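Long-range contact in attachment protein G3P (Enterobacteria phage Ike, PDB 4EO0), which probably binds the host's N-pilus from the tip of the filamentous phage, through its pilus binding domain, during infection: residues 32-45 with 80-94. Sequence-based numbering, arbitrary orientation.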
ATOM      1  N   ARG A  32      -0.423 -12.644  26.070  1.00 46.83           N
ATOM      2  CA  ARG A  32      -1.253 -12.004  25.053  1.00 45.71           C
ATOM      3  C   ARG A  32      -0.316 -11.292  24.068  1.00 45.69           C
ATOM      4  O   ARG A  32       0.554 -10.531  24.495  1.00 45.55           O
ATOM      5  CB  ARG A  32      -2.251 -11.031  25.718  1.00 47.88           C
ATOM      6  CG  ARG A  32      -3.082 -10.189  24.747  1.00 60.52           C
ATOM      7  CD  ARG A  32      -4.173  -9.406  25.454  1.00 72.87           C
ATOM      8  NE  ARG A  32      -5.311 -10.257  25.811  1.00 84.54           N
ATOM      9  CZ  ARG A  32      -6.478  -9.805  26.261  1.00100.21           C
ATOM     10  NH1 ARG A  32      -6.682  -8.503  26.413  1.00 86.09           N
ATOM     11  NH2 ARG A  32      -7.452 -10.655  26.559  1.00 89.85           N
ATOM     12  N   LYS A  33      -0.468 -11.576  22.761  1.00 39.56           N
ATOM     13  CA  LYS A  33       0.369 -10.982  21.710  1.00 38.52           C
ATOM     14  C   LYS A  33      -0.441 -10.314  20.588  1.00 38.85           C
ATOM     15  O   LYS A  33      -1.579 -10.715  20.323  1.00 38.87           O
ATOM     16  CB  LYS A  33       1.337 -12.027  21.114  1.00 41.29           C
ATOM     17  CG  LYS A  33       2.417 -12.528  22.078  1.00 53.64           C
ATOM     18  CD  LYS A  33       3.710 -11.733  21.957  1.00 65.02           C
ATOM     19  CE  LYS A  33       4.813 -12.296  22.818  1.00 73.64           C
ATOM     20  NZ  LYS A  33       6.108 -11.620  22.550  1.00 80.15           N
ATOM     21  N   GLU A  34       0.165  -9.319  19.916  1.00 40.02           N
ATOM     22  CA  GLU A  34      -0.422  -8.598  18.774  1.00 37.17           C
ATOM     23  C   GLU A  34       0.450  -8.930  17.571  1.00 35.49           C
ATOM     24  O   GLU A  34       1.620  -8.541  17.545  1.00 32.38           O
ATOM     25  CB  GLU A  34      -0.508  -7.095  19.053  1.00 39.12           C
ATOM     26  CG  GLU A  34      -1.602  -6.760  20.053  1.00 47.31           C
ATOM     27  CD  GLU A  34      -3.027  -6.948  19.575  1.00 56.17           C
ATOM     28  OE1 GLU A  34      -3.298  -6.768  18.364  1.00 49.76           O
ATOM     29  OE2 GLU A  34      -3.888  -7.231  20.435  1.00 50.70           O
ATOM     30  N   VAL A  35      -0.124  -9.698  16.608  1.00 31.64           N
ATOM     31  CA  VAL A  35       0.575 -10.273  15.453  0.50 29.62           C
ATOM     32  C   VAL A  35       0.248  -9.663  14.072  1.00 31.13           C
ATOM     33  O   VAL A  35      -0.918  -9.471  13.728  1.00 31.99           O
ATOM     34  CB  VAL A  35       0.382 -11.822  15.441  0.50 34.03           C
ATOM     35  CG1 VAL A  35       1.324 -12.512  14.454  0.50 32.54           C
ATOM     36  CG2 VAL A  35       0.552 -12.422  16.836  0.50 35.42           C
ATOM     37  N   ILE A  36       1.303  -9.441  13.262  1.00 26.13           N
ATOM     38  CA  ILE A  36       1.234  -9.011  11.878  1.00 22.53           C
ATOM     39  C   ILE A  36       2.061 -10.076  11.122  1.00 26.12           C
ATOM     40  O   ILE A  36       3.201 -10.354  11.501  1.00 26.98           O
ATOM     41  CB  ILE A  36       1.714  -7.578  11.583  1.00 22.76           C
ATOM     42  CG1 ILE A  36       0.890  -6.557  12.386  1.00 21.58           C
ATOM     43  CG2 ILE A  36       1.574  -7.305  10.071  1.00 21.71           C
ATOM     44  CD1 ILE A  36       1.235  -5.075  12.170  1.00 23.67           C
ATOM     45  N   THR A  37       1.474 -10.683  10.084  1.00 22.90           N
ATOM     46  CA  THR A  37       2.176 -11.713   9.312  1.00 22.70           C
ATOM     47  C   THR A  37       2.702 -11.121   8.004  1.00 24.08           C
ATOM     48  O   THR A  37       2.287 -10.027   7.602  1.00 22.74           O
ATOM     49  CB  THR A  37       1.225 -12.878   8.967  1.00 31.08           C
ATOM     50  OG1 THR A  37       0.311 -12.408   7.966  1.00 31.22           O
ATOM     51  CG2 THR A  37       0.492 -13.455  10.182  1.00 30.41           C
ATOM     52  N   GLN A  38       3.563 -11.883   7.298  1.00 21.41           N
ATOM     53  CA  GLN A  38       4.074 -11.486   5.996  1.00 18.52           C
ATOM     54  C   GLN A  38       2.933 -11.392   4.976  1.00 23.92           C
ATOM     55  O   GLN A  38       2.927 -10.467   4.180  1.00 20.99           O
ATOM     56  CB  GLN A  38       5.172 -12.434   5.507  1.00 18.70           C
ATOM     57  CG  GLN A  38       5.821 -12.017   4.190  1.00 27.07           C
ATOM     58  CD  GLN A  38       6.409 -10.617   4.212  1.00 36.58           C
ATOM     59  OE1 GLN A  38       7.055 -10.189   5.173  1.00 24.19           O
ATOM     60  NE2 GLN A  38       6.175  -9.860   3.153  1.00 27.53           N
ATOM     61  N   ALA A  39       1.961 -12.313   5.024  1.00 23.53           N
ATOM     62  CA  ALA A  39       0.782 -12.303   4.148  1.00 24.50           C
ATOM     63  C   ALA A  39      -0.023 -11.029   4.355  1.00 27.83           C
ATOM     64  O   ALA A  39      -0.534 -10.470   3.384  1.00 27.22           O
ATOM     65  CB  ALA A  39      -0.084 -13.520   4.399  1.00 27.60           C
ATOM     66  N   ASP A  40      -0.085 -10.535   5.611  1.00 23.39           N
ATOM     67  CA  ASP A  40      -0.723  -9.248   5.894  1.00 21.82           C
ATOM     68  C   ASP A  40      -0.025  -8.094   5.179  1.00 23.65           C
ATOM     69  O   ASP A  40      -0.717  -7.166   4.762  1.00 23.88           O
ATOM     70  CB  ASP A  40      -0.728  -8.928   7.398  1.00 23.91           C
ATOM     71  CG  ASP A  40      -1.576  -9.836   8.251  1.00 27.14           C
ATOM     72  OD1 ASP A  40      -2.538 -10.424   7.714  1.00 28.59           O
ATOM     73  OD2 ASP A  40      -1.345  -9.872   9.471  1.00 27.50           O
ATOM     74  N   LEU A  41       1.319  -8.140   5.036  1.00 20.49           N
ATOM     75  CA  LEU A  41       2.085  -7.063   4.376  1.00 18.17           C
ATOM     76  C   LEU A  41       1.773  -7.036   2.880  1.00 19.94           C
ATOM     77  O   LEU A  41       1.579  -5.955   2.303  1.00 16.63           O
ATOM     78  CB  LEU A  41       3.611  -7.190   4.609  1.00 17.14           C
ATOM     79  CG  LEU A  41       4.211  -6.500   5.853  1.00 21.78           C
ATOM     80  CD1 LEU A  41       3.861  -7.219   7.118  1.00 24.61           C
ATOM     81  CD2 LEU A  41       5.734  -6.476   5.797  1.00 21.76           C
ATOM     82  N   THR A  42       1.695  -8.236   2.265  1.00 19.56           N
ATOM     83  CA  THR A  42       1.385  -8.403   0.853  1.00 18.81           C
ATOM     84  C   THR A  42       0.002  -7.838   0.576  1.00 20.75           C
ATOM     85  O   THR A  42      -0.153  -7.117  -0.393  1.00 18.76           O
ATOM     86  CB  THR A  42       1.575  -9.869   0.417  1.00 24.96           C
ATOM     87  OG1 THR A  42       2.967 -10.144   0.406  1.00 26.81           O
ATOM     88  CG2 THR A  42       0.999 -10.157  -0.978  1.00 26.53           C
ATOM     89  N   THR A  43      -0.995  -8.148   1.443  1.00 17.75           N
ATOM     90  CA  THR A  43      -2.360  -7.630   1.306  1.00 17.59           C
ATOM     91  C   THR A  43      -2.348  -6.131   1.411  1.00 19.54           C
ATOM     92  O   THR A  43      -3.006  -5.472   0.599  1.00 19.01           O
ATOM     93  CB  THR A  43      -3.275  -8.306   2.329  1.00 26.82           C
ATOM     94  OG1 THR A  43      -3.276  -9.696   2.028  1.00 32.76           O
ATOM     95  CG2 THR A  43      -4.732  -7.774   2.287  1.00 26.16           C
ATOM     96  N   ALA A  44      -1.624  -5.580   2.410  1.00 15.34           N
ATOM     97  CA  ALA A  44      -1.518  -4.134   2.608  1.00 15.18           C
ATOM     98  C   ALA A  44      -0.900  -3.465   1.367  1.00 18.84           C
ATOM     99  O   ALA A  44      -1.384  -2.416   0.958  1.00 15.34           O
ATOM    100  CB  ALA A  44      -0.684  -3.844   3.844  1.00 16.44           C
ATOM    101  N   CYS A  45       0.114  -4.098   0.736  1.00 16.40           N
ATOM    102  CA  CYS A  45       0.729  -3.581  -0.487  1.00 13.78           C
ATOM    103  C   CYS A  45      -0.262  -3.630  -1.669  1.00 15.12           C
ATOM    104  O   CYS A  45      -0.304  -2.692  -2.464  1.00 14.60           O
ATOM    105  CB  CYS A  45       2.030  -4.314  -0.817  1.00 12.77           C
ATOM    106  SG  CYS A  45       2.975  -3.526  -2.154  1.00 14.96           S
ATOM    107  N   CYS A  80       6.316  -2.645  -2.449  1.00 14.05           N
ATOM    108  CA  CYS A  80       6.121  -1.553  -1.509  1.00 11.84           C
ATOM    109  C   CYS A  80       7.343  -1.375  -0.665  1.00 14.16           C
ATOM    110  O   CYS A  80       8.202  -2.260  -0.630  1.00 12.80           O
ATOM    111  CB  CYS A  80       4.910  -1.827  -0.620  1.00 10.75           C
ATOM    112  SG  CYS A  80       3.332  -1.657  -1.469  1.00 13.31           S
ATOM    113  N   VAL A  81       7.382  -0.239   0.052  1.00 12.50           N
ATOM    114  CA  VAL A  81       8.328   0.081   1.125  1.00 11.31           C
ATOM    115  C   VAL A  81       7.446   0.092   2.382  1.00 13.60           C
ATOM    116  O   VAL A  81       6.370   0.713   2.387  1.00 13.01           O
ATOM    117  CB  VAL A  81       9.094   1.401   0.944  1.00 12.57           C
ATOM    118  CG1 VAL A  81       9.937   1.728   2.192  1.00 13.23           C
ATOM    119  CG2 VAL A  81       9.963   1.334  -0.300  1.00 12.03           C
ATOM    120  N   TYR A  82       7.897  -0.608   3.418  1.00 13.02           N
ATOM    121  CA  TYR A  82       7.171  -0.755   4.680  1.00 11.65           C
ATOM    122  C   TYR A  82       7.866  -0.062   5.816  1.00 16.51           C
ATOM    123  O   TYR A  82       9.085   0.111   5.778  1.00 17.57           O
ATOM    124  CB  TYR A  82       7.006  -2.247   5.040  1.00 11.33           C
ATOM    125  CG  TYR A  82       6.398  -3.078   3.938  1.00 12.33           C
ATOM    126  CD1 TYR A  82       7.181  -3.576   2.900  1.00 12.96           C
ATOM    127  CD2 TYR A  82       5.027  -3.327   3.903  1.00 14.06           C
ATOM    128  CE1 TYR A  82       6.615  -4.313   1.857  1.00 12.77           C
ATOM    129  CE2 TYR A  82       4.452  -4.067   2.867  1.00 12.12           C
ATOM    130  CZ  TYR A  82       5.249  -4.538   1.836  1.00 16.95           C
ATOM    131  OH  TYR A  82       4.708  -5.288   0.824  1.00 14.98           O
ATOM    132  N   ASN A  83       7.111   0.308   6.855  1.00 16.00           N
ATOM    133  CA  ASN A  83       7.701   0.920   8.063  1.00 17.53           C
ATOM    134  C   ASN A  83       7.831  -0.086   9.221  1.00 20.78           C
ATOM    135  O   ASN A  83       7.941   0.308  10.381  1.00 21.06           O
ATOM    136  CB  ASN A  83       6.918   2.171   8.484  1.00 16.68           C
ATOM    137  CG  ASN A  83       5.552   1.891   9.073  1.00 23.79           C
ATOM    138  OD1 ASN A  83       5.015   0.796   8.971  1.00 17.79           O
ATOM    139  ND2 ASN A  83       4.959   2.875   9.708  1.00 20.18           N
ATOM    140  N   GLY A  84       7.775  -1.368   8.905  1.00 17.25           N
ATOM    141  CA  GLY A  84       7.883  -2.410   9.924  1.00 18.60           C
ATOM    142  C   GLY A  84       7.978  -3.762   9.290  1.00 21.57           C
ATOM    143  O   GLY A  84       7.707  -3.934   8.100  1.00 19.98           O
ATOM    144  N   SER A  85       8.367  -4.709  10.102  1.00 21.01           N
ATOM    145  CA  SER A  85       8.549  -6.106   9.730  0.70 20.54           C
ATOM    146  C   SER A  85       7.458  -6.921  10.378  1.00 23.66           C
ATOM    147  O   SER A  85       7.016  -6.554  11.477  1.00 23.54           O
ATOM    148  CB  SER A  85       9.896  -6.610  10.247  0.70 21.40           C
ATOM    149  OG  SER A  85      10.941  -6.060   9.472  0.70 28.71           O
ATOM    150  N   PRO A  86       7.022  -8.050   9.766  1.00 20.33           N
ATOM    151  CA  PRO A  86       6.019  -8.875  10.440  1.00 22.60           C
ATOM    152  C   PRO A  86       6.588  -9.409  11.750  1.00 28.16           C
ATOM    153  O   PRO A  86       7.807  -9.585  11.890  1.00 28.74           O
ATOM    154  CB  PRO A  86       5.785 -10.026   9.459  1.00 24.51           C
ATOM    155  CG  PRO A  86       6.902 -10.032   8.579  1.00 26.24           C
ATOM    156  CD  PRO A  86       7.420  -8.658   8.479  1.00 20.49           C
ATOM    157  N   GLY A  87       5.713  -9.601  12.721  1.00 25.04           N
ATOM    158  CA  GLY A  87       6.112 -10.101  14.032  1.00 28.26           C
ATOM    159  C   GLY A  87       5.034  -9.964  15.078  1.00 36.27           C
ATOM    160  O   GLY A  87       3.864  -9.762  14.751  1.00 36.66           O
ATOM    161  N   GLU A  88       5.443 -10.059  16.342  1.00 35.73           N
ATOM    162  CA  GLU A  88       4.556 -10.001  17.499  1.00 38.25           C
ATOM    163  C   GLU A  88       4.981  -8.890  18.448  1.00 45.48           C
ATOM    164  O   GLU A  88       6.177  -8.620  18.595  1.00 46.14           O
ATOM    165  CB  GLU A  88       4.549 -11.345  18.236  1.00 41.44           C
ATOM    166  CG  GLU A  88       4.304 -12.555  17.345  1.00 48.56           C
ATOM    167  CD  GLU A  88       4.009 -13.870  18.045  1.00 70.51           C
ATOM    168  OE1 GLU A  88       4.559 -14.104  19.147  1.00 63.73           O
ATOM    169  OE2 GLU A  88       3.259 -14.688  17.465  1.00 60.83           O
ATOM    170  N   LYS A  89       3.995  -8.262  19.085  1.00 43.75           N
ATOM    171  CA  LYS A  89       4.219  -7.192  20.051  1.00 44.89           C
ATOM    172  C   LYS A  89       3.240  -7.257  21.229  1.00 52.89           C
ATOM    173  O   LYS A  89       2.186  -7.878  21.134  1.00 51.31           O
ATOM    174  CB  LYS A  89       4.136  -5.824  19.374  1.00 45.70           C
ATOM    175  CG  LYS A  89       5.236  -5.584  18.361  1.00 51.55           C
ATOM    176  CD  LYS A  89       5.409  -4.104  18.097  1.00 56.40           C
ATOM    177  CE  LYS A  89       6.391  -3.876  16.965  1.00 58.50           C
ATOM    178  NZ  LYS A  89       6.350  -2.471  16.483  1.00 62.56           N
ATOM    179  N   THR A  90       3.618  -6.625  22.337  1.00 53.61           N
ATOM    180  CA  THR A  90       2.777  -6.535  23.529  1.00 57.47           C
ATOM    181  C   THR A  90       1.491  -5.764  23.263  1.00 62.46           C
ATOM    182  O   THR A  90       0.420  -6.139  23.731  1.00 65.50           O
ATOM    183  CB  THR A  90       3.518  -5.832  24.684  1.00 20.00           C
ATOM    184  OG1 THR A  90       4.664  -6.600  25.068  1.00 20.00           O
ATOM    185  CG2 THR A  90       2.603  -5.667  25.889  1.00 20.00           C
ATOM    186  N   GLU A  91       1.613  -4.686  22.499  1.00 56.17           N
ATOM    187  CA  GLU A  91       0.534  -3.736  22.298  1.00 55.71           C
ATOM    188  C   GLU A  91       0.109  -3.717  20.842  1.00 53.97           C
ATOM    189  O   GLU A  91       0.902  -4.026  19.965  1.00 50.23           O
ATOM    190  CB  GLU A  91       0.996  -2.338  22.704  1.00 20.00           C
ATOM    191  CG  GLU A  91       1.201  -2.163  24.192  1.00 20.00           C
ATOM    192  CD  GLU A  91      -0.108  -2.222  24.939  1.00 20.00           C
ATOM    193  OE1 GLU A  91      -0.778  -1.176  25.025  1.00 20.00           O
ATOM    194  OE2 GLU A  91      -0.470  -3.317  25.418  1.00 20.00           O
ATOM    195  N   SER A  92      -1.143  -3.343  20.600  1.00 49.97           N
ATOM    196  CA  SER A  92      -1.711  -3.316  19.259  1.00 47.39           C
ATOM    197  C   SER A  92      -0.936  -2.334  18.378  1.00 45.56           C
ATOM    198  O   SER A  92      -0.494  -1.291  18.839  1.00 45.74           O
ATOM    199  CB  SER A  92      -3.194  -2.938  19.329  1.00 54.14           C
ATOM    200  OG  SER A  92      -3.802  -2.946  18.050  1.00 63.27           O
ATOM    201  N   TRP A  93      -0.736  -2.711  17.120  1.00 37.39           N
ATOM    202  CA  TRP A  93       0.121  -1.957  16.206  1.00 33.11           C
ATOM    203  C   TRP A  93      -0.223  -2.200  14.741  1.00 31.53           C
ATOM    204  O   TRP A  93      -1.039  -3.049  14.415  1.00 30.36           O
ATOM    205  CB  TRP A  93       1.602  -2.245  16.472  1.00 30.60           C
ATOM    206  CG  TRP A  93       2.007  -3.651  16.184  1.00 30.74           C
ATOM    207  CD1 TRP A  93       1.529  -4.776  16.781  1.00 35.28           C
ATOM    208  CD2 TRP A  93       2.979  -4.086  15.231  1.00 28.12           C
ATOM    209  NE1 TRP A  93       2.139  -5.883  16.262  1.00 33.86           N
ATOM    210  CE2 TRP A  93       3.037  -5.488  15.307  1.00 32.34           C
ATOM    211  CE3 TRP A  93       3.811  -3.429  14.325  1.00 26.67           C
ATOM    212  CZ2 TRP A  93       3.883  -6.240  14.506  1.00 30.17           C
ATOM    213  CZ3 TRP A  93       4.648  -4.179  13.534  1.00 26.75           C
ATOM    214  CH2 TRP A  93       4.682  -5.569  13.630  1.00 28.24           C
ATOM    215  N   SER A  94       0.384  -1.407  13.866  1.00 26.15           N
ATOM    216  CA  SER A  94       0.130  -1.501  12.430  1.00 23.75           C
ATOM    217  C   SER A  94       1.398  -1.277  11.630  1.00 24.29           C
ATOM    218  O   SER A  94       2.372  -0.722  12.150  1.00 24.70           O
ATOM    219  CB  SER A  94      -0.926  -0.480  11.999  1.00 29.12           C
ATOM    220  OG  SER A  94      -0.498   0.840  12.297  1.00 37.79           O
TER
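Trp93 lies flat against Ile36, and the pair illustrates how one indole can pack over a face of a short strand pairing, here the face that carries Glu34, Ile36 and Lys89. Ile36 CD1 sits over the centre of the six-membered ring, 3.5 Å from its centroid and 4° off the normal; with CG1 anti to the carbonyl carbon (chi1 -59°) and chi2 extended, the isoleucine chain delivers this methyl end-on to the face. The opposite face is covered by Lys89 CD, so the indole is sandwiched between aliphatic groups of two strands. Its rotation is fixed by NE1, which donates to Glu34 O at 3.0 Å, nearly straight and almost in the ring plane, though well above the carbonyl plane. From the other side of that plane Lys89 N reaches the same oxygen, giving it two donors.

Strands 32-36 and 87-89 are antiparallel: Glu34 with Lys89 and Ile36 with Gly87 are hydrogen-bonded pairs, flanking the non-hydrogen-bonded pair Val35 and Glu88. There the valine, in the conformer given, lies beside the glutamate.

Glu34 bends at chi2 and lays CG 3.5 Å from Ser92 N; its carboxylate is held by Ser18 and Thr20 of strand 12-24, and Ser18 OG also accepts a hydrogen bond from Trp93 N.

Beyond the strand, Pro86 CB packs against Ile36 O at 3.3 Å, while Leu41 CD2 reaches both Pro86 CD and one face of Tyr82, 4.0 Å from that ring's centroid. Thr37 and Asp40 form a capping box that starts the helix carrying Leu41, and the Cys45-Cys80 disulfide (chi3 91°) ties this helix to Cys80, two residues ahead of Tyr82. The whole is a strand-to-helix junction in the antiparallel sheet of the pilus binding domain, fastened by an edge strand, the Trp93 indole between Ile36 and Lys89, and a disulfide.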